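PDB 6OZE: endonuclease V, which cleaves RNA at inosine sites as a metal-ion-dependent endoribonuclease with a catalytic domain of the RNase H-like superfamily. Local coordinates for residues A[60-64]-A[65-69]; A[87-90]-A[91-95]. The protein carries 4 engineered substitutions. All coordinates share one frame; numbering follows the deposited sequence. Where two conformers were deposited one is given.

Contact 1 of 2, residues A[60-64]-A[65-69]; sequences VVLSF and PELEV. With NA (sodium ion), chain G.
P65 lies over one face of the F64 ring, and a water that binds the nearby sodium ion sits in the ring plane at its edge. The peptide between the two residues is cis, which folds the proline back on the aromatic group: P65 CA stands 3.6 Å from the centroid of the F64 ring, a CH-pi contact over the face, while P65 CB is displaced toward the rim. F64 CG points anti to its own backbone N (chi1 -175°) and stays beside the carbonyl carbon, the position that brings the ring under the proline. With an alanine here the face under P65 CA is gone, and the cis turn would probably be less firmly braced, with a gap beside F34 and V40.

S63 closes the turn through both its main chain and its hydroxyl. S63 N donates to E68 O at 2.8 Å, and L67 N reaches S63 O at 2.8 Å. S63 OG accepts from E68 N at 3.1 Å, a fairly straight bond (157°), and serine suits the place because its short hydroxyl can meet a main-chain N-H. L67 takes a left-handed backbone conformation that turns the chain back. Beyond it, L62 and V69 form an antiparallel non-hydrogen-bonded pair, with L62 CD1 against V69 CG2 at 3.9 Å, branched aliphatics suited to a sheet face covered by helix 226-242.

The sodium ion is held by F64 O at 2.7 Å, three waters, L37 O and Q38 OE1. The whole is a beta-hairpin connection, joining strands 54-63 and 69-78 of the RNase H-like sheet through a cis-proline turn that carries a sodium site.

Contact 2 of 2, residues A[87-90]-A[91-95]; sequences FLAF and REVPF
R91 begins the second segment by donating its backbone N-H to L88 O at 2.8 Å, and its CB and CG lie against the same oxygen. Its chain, bent at chi2 and chi3, brings the edge of the guanidinium to L88 CD1; the long arm suits its distant partners, A81 O for NH1 and S52 O for NH2, while the buried NE has none.

E92 N makes two weak bonds, to L88 O and A89 O, as the i+3 pattern of the opening gives way to the i+4 pattern of the helix. In the conformer given, both methyls of L88 come near E92 OE2, though this rests on one of two copies. V93 N then makes a straighter bond to A89 O, 2.9 Å at 161°, and V93 CG2 meets A89 CB at 3.9 Å; the small alanine lets the two side chains pack one turn apart. P94 has no N-H to give, so its CD merely lies 3.7 Å from F90 O, and the helix kinks here.

Around this first turn, F90 stacks on W9 of helix 3-17, A89 and V93 pack on helix 130-138, and R91 and E92 lie on strand 39-47.

How the contacts relate
Contact 1 comes first along the chain and contact 2 follows, with the rest of strand 69-78 and the loop after it between them. Their centres are about 25 Å apart and their nearest atoms about 10 Å, so they do not touch. Both nevertheless belong to the Endonuclease V domain family and meet one mixed beta-sheet: residues 60-69 turn the chain between strand 54-63 and the outermost strand 69-78, while residues 87-95 start helix 89-106, which packs on strand 39-47, the next strand in from 54-63. The contacts thus lie at two separate places on one RNase H-like sheet, a hairpin turn at its edge and a helix packed on it.

Contact 1 of 2, residues A[60-64]-A[65-69]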
loop_
_atom_site.group_PDB
_atom_site.type_symbol
_atom_site.label_atom_id
_atom_site.label_comp_id
_atom_site.label_asym_id
_atom_site.label_seq_id
_atom_site.Cartn_x
_atom_site.Cartn_y
_atom_site.Cartn_z
ATOM N N VAL A 60 6.115 7.505 6.865
ATOM C CA VAL A 60 5.737 8.892 7.095
ATOM C C VAL A 60 4.339 8.915 7.694
ATOM O O VAL A 60 3.539 7.997 7.486
ATOM C CB VAL A 60 5.791 9.764 5.822
ATOM C CG1 VAL A 60 7.211 9.780 5.245
ATOM C CG2 VAL A 60 4.751 9.291 4.778
ATOM N N VAL A 61 4.070 9.934 8.497
ATOM C CA VAL A 61 2.715 10.193 8.974
ATOM C C VAL A 61 2.353 11.616 8.590
ATOM O O VAL A 61 3.150 12.540 8.790
ATOM C CB VAL A 61 2.586 9.995 10.495
ATOM C CG1 VAL A 61 1.132 10.219 10.936
ATOM C CG2 VAL A 61 3.088 8.595 10.889
ATOM N N LEU A 62 1.160 11.792 8.020
ATOM C CA LEU A 62 0.665 13.098 7.621
ATOM C C LEU A 62 -0.607 13.432 8.392
ATOM O O LEU A 62 -1.405 12.553 8.730
ATOM C CB LEU A 62 0.335 13.134 6.114
ATOM C CG LEU A 62 1.484 13.270 5.115
ATOM C CD1 LEU A 62 2.479 12.121 5.178
ATOM C CD2 LEU A 62 0.910 13.407 3.703
ATOM N N SER A 63 -0.787 14.710 8.675
ATOM C CA SER A 63 -2.056 15.154 9.220
ATOM C C SER A 63 -3.145 15.001 8.166
ATOM O O SER A 63 -2.877 14.983 6.964
ATOM C CB SER A 63 -1.942 16.606 9.648
ATOM O OG SER A 63 -1.565 17.434 8.561
ATOM N N PHE A 64 -4.379 14.863 8.628
ATOM C CA PHE A 64 -5.507 14.767 7.720
ATOM C C PHE A 64 -6.603 15.691 8.221
ATOM O O PHE A 64 -6.928 15.668 9.410
ATOM C CB PHE A 64 -6.051 13.328 7.680
ATOM C CG PHE A 64 -7.146 13.147 6.667
ATOM C CD1 PHE A 64 -8.471 13.362 7.013
ATOM C CD2 PHE A 64 -6.839 12.800 5.368
ATOM C CE1 PHE A 64 -9.479 13.222 6.067
ATOM C CE2 PHE A 64 -7.854 12.657 4.412
ATOM C CZ PHE A 64 -9.170 12.866 4.778
ATOM N N PRO A 65 -7.232 16.481 7.333
ATOM C CA PRO A 65 -7.083 16.478 5.872
ATOM C C PRO A 65 -5.990 17.389 5.308
ATOM O O PRO A 65 -5.877 17.517 4.080
ATOM C CB PRO A 65 -8.453 16.988 5.411
ATOM C CG PRO A 65 -8.842 17.929 6.482
ATOM C CD PRO A 65 -8.382 17.295 7.762
ATOM N N GLU A 66 -5.200 18.021 6.176
ATOM C CA GLU A 66 -4.220 18.995 5.700
ATOM C C GLU A 66 -3.089 18.357 4.895
ATOM O O GLU A 66 -2.464 19.042 4.074
ATOM C CB GLU A 66 -3.633 19.773 6.876
ATOM C CG GLU A 66 -4.650 20.620 7.627
ATOM C CD GLU A 66 -5.334 19.872 8.764
ATOM O OE1 GLU A 66 -5.103 18.650 8.918
ATOM O OE2 GLU A 66 -6.104 20.521 9.508
ATOM N N LEU A 67 -2.783 17.082 5.147
ATOM C CA LEU A 67 -1.731 16.352 4.430
ATOM C C LEU A 67 -0.348 16.977 4.627
ATOM O O LEU A 67 0.444 17.087 3.686
ATOM C CB LEU A 67 -2.070 16.151 2.948
ATOM C CG LEU A 67 -3.389 15.416 2.689
ATOM C CD1 LEU A 67 -3.672 15.396 1.183
ATOM C CD2 LEU A 67 -3.337 14.000 3.262
ATOM N N GLU A 68 -0.047 17.392 5.861
ATOM C CA GLU A 68 1.281 17.887 6.215
ATOM C C GLU A 68 2.050 16.791 6.926
ATOM O O GLU A 68 1.490 16.057 7.744
ATOM C CB GLU A 68 1.192 19.100 7.141
ATOM C CG GLU A 68 0.605 20.329 6.457
ATOM C CD GLU A 68 1.445 20.787 5.276
ATOM O OE1 GLU A 68 2.652 21.053 5.467
ATOM O OE2 GLU A 68 0.901 20.866 4.154
ATOM N N VAL A 69 3.334 16.655 6.598
ATOM C CA VAL A 69 4.141 15.625 7.248
ATOM C C VAL A 69 4.358 15.999 8.709
ATOM O O VAL A 69 4.853 17.089 9.020
ATOM C CB VAL A 69 5.475 15.418 6.512
ATOM C CG1 VAL A 69 6.351 14.417 7.269
ATOM C CG2 VAL A 69 5.234 14.908 5.094
HETATM NA NA NA G . -9.291 15.241 10.676
HETATM O O HOH W 1 -6.335 17.399 11.063
HETATM O O HOH W 2 -9.249 17.778 11.099
HETATM O O HOH W 3 -11.090 14.501 9.079
HETATM O O HOH W 4 -11.747 14.916 11.966
#

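Contact 2 of 2, residues A[87-90]-A[91-95]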
loop_
_atom_site.group_PDB
_atom_site.type_symbol
_atom_site.label_atom_id
_atom_site.label_comp_id
_atom_site.label_asym_id
_atom_site.label_seq_id
_atom_site.Cartn_x
_atom_site.Cartn_y
_atom_site.Cartn_z
ATOM N N PHE A 87 5.512 -13.349 -3.191
ATOM C CA PHE A 87 6.048 -13.451 -1.838
ATOM C C PHE A 87 6.881 -12.230 -1.461
ATOM O O PHE A 87 7.673 -12.291 -0.509
ATOM C CB PHE A 87 6.875 -14.735 -1.699
ATOM C CG PHE A 87 6.089 -15.982 -1.940
ATOM C CD1 PHE A 87 5.384 -16.579 -0.909
ATOM C CD2 PHE A 87 6.053 -16.572 -3.200
ATOM C CE1 PHE A 87 4.666 -17.734 -1.115
ATOM C CE2 PHE A 87 5.330 -17.732 -3.419
ATOM C CZ PHE A 87 4.635 -18.316 -2.377
ATOM N N LEU A 88 6.726 -11.123 -2.198
ATOM C CA LEU A 88 7.503 -9.918 -1.920
ATOM C C LEU A 88 7.351 -9.466 -0.477
ATOM O O LEU A 88 8.307 -8.950 0.117
ATOM C CB LEU A 88 7.078 -8.783 -2.858
ATOM C CG LEU A 88 7.690 -7.403 -2.586
ATOM C CD1 LEU A 88 9.210 -7.439 -2.686
ATOM C CD2 LEU A 88 7.120 -6.358 -3.529
ATOM N N ALA A 89 6.166 -9.652 0.107
ATOM C CA ALA A 89 5.937 -9.161 1.461
ATOM C C ALA A 89 6.927 -9.758 2.455
ATOM O O ALA A 89 7.278 -9.106 3.445
ATOM C CB ALA A 89 4.496 -9.426 1.901
ATOM N N PHE A 90 7.408 -10.985 2.209
ATOM C CA PHE A 90 8.375 -11.581 3.117
ATOM C C PHE A 90 9.704 -10.843 3.104
ATOM O O PHE A 90 10.465 -10.943 4.072
ATOM C CB PHE A 90 8.555 -13.068 2.813
ATOM C CG PHE A 90 7.372 -13.897 3.208
ATOM C CD1 PHE A 90 7.259 -14.399 4.496
ATOM C CD2 PHE A 90 6.355 -14.148 2.306
ATOM C CE1 PHE A 90 6.157 -15.149 4.863
ATOM C CE2 PHE A 90 5.242 -14.893 2.674
ATOM C CZ PHE A 90 5.144 -15.398 3.949
ATOM N N ARG A 91 10.000 -10.106 2.039
ATOM C CA ARG A 91 11.218 -9.306 2.001
ATOM C C ARG A 91 11.053 -7.961 2.691
ATOM O O ARG A 91 12.000 -7.480 3.323
ATOM C CB ARG A 91 11.645 -9.068 0.551
ATOM C CG ARG A 91 11.483 -10.287 -0.339
ATOM C CD ARG A 91 12.708 -10.513 -1.181
ATOM N NE ARG A 91 13.033 -9.382 -2.036
ATOM C CZ ARG A 91 14.269 -9.076 -2.416
ATOM N NH1 ARG A 91 15.296 -9.800 -2.001
ATOM N NH2 ARG A 91 14.478 -8.038 -3.205
ATOM N N GLU A 92 9.871 -7.354 2.595
ATOM C CA GLU A 92 9.644 -5.957 2.964
ATOM C C GLU A 92 8.975 -5.771 4.317
ATOM O O GLU A 92 9.339 -4.851 5.063
ATOM C CB GLU A 92 8.770 -5.273 1.908
ATOM C CG GLU A 92 9.418 -5.120 0.551
ATOM C CD GLU A 92 8.559 -4.305 -0.397
ATOM O OE1 GLU A 92 7.514 -3.788 0.050
ATOM O OE2 GLU A 92 8.929 -4.175 -1.582
ATOM N N VAL A 93 7.983 -6.604 4.643
ATOM C CA VAL A 93 7.219 -6.397 5.881
ATOM C C VAL A 93 8.077 -6.342 7.135
ATOM O O VAL A 93 7.795 -5.500 8.010
ATOM C CB VAL A 93 6.044 -7.382 5.962
ATOM C CG1 VAL A 93 5.440 -7.366 7.354
ATOM C CG2 VAL A 93 4.974 -7.030 4.942
ATOM N N PRO A 94 9.118 -7.180 7.320
ATOM C CA PRO A 94 9.901 -7.081 8.561
ATOM C C PRO A 94 10.386 -5.673 8.851
ATOM O O PRO A 94 10.349 -5.221 10.004
ATOM C CB PRO A 94 11.071 -8.038 8.315
ATOM C CG PRO A 94 10.525 -9.042 7.380
ATOM C CD PRO A 94 9.616 -8.279 6.467
ATOM N N PHE A 95 10.843 -4.964 7.825
ATOM C CA PHE A 95 11.414 -3.642 8.043
ATOM C C PHE A 95 10.344 -2.590 8.255
ATOM O O PHE A 95 10.505 -1.699 9.098
ATOM C CB PHE A 95 12.335 -3.286 6.881
ATOM C CG PHE A 95 13.388 -4.312 6.659
ATOM C CD1 PHE A 95 14.466 -4.398 7.520
ATOM C CD2 PHE A 95 13.272 -5.239 5.639
ATOM C CE1 PHE A 95 15.433 -5.365 7.344
ATOM C CE2 PHE A 95 14.238 -6.217 5.469
ATOM C CZ PHE A 95 15.318 -6.274 6.316
#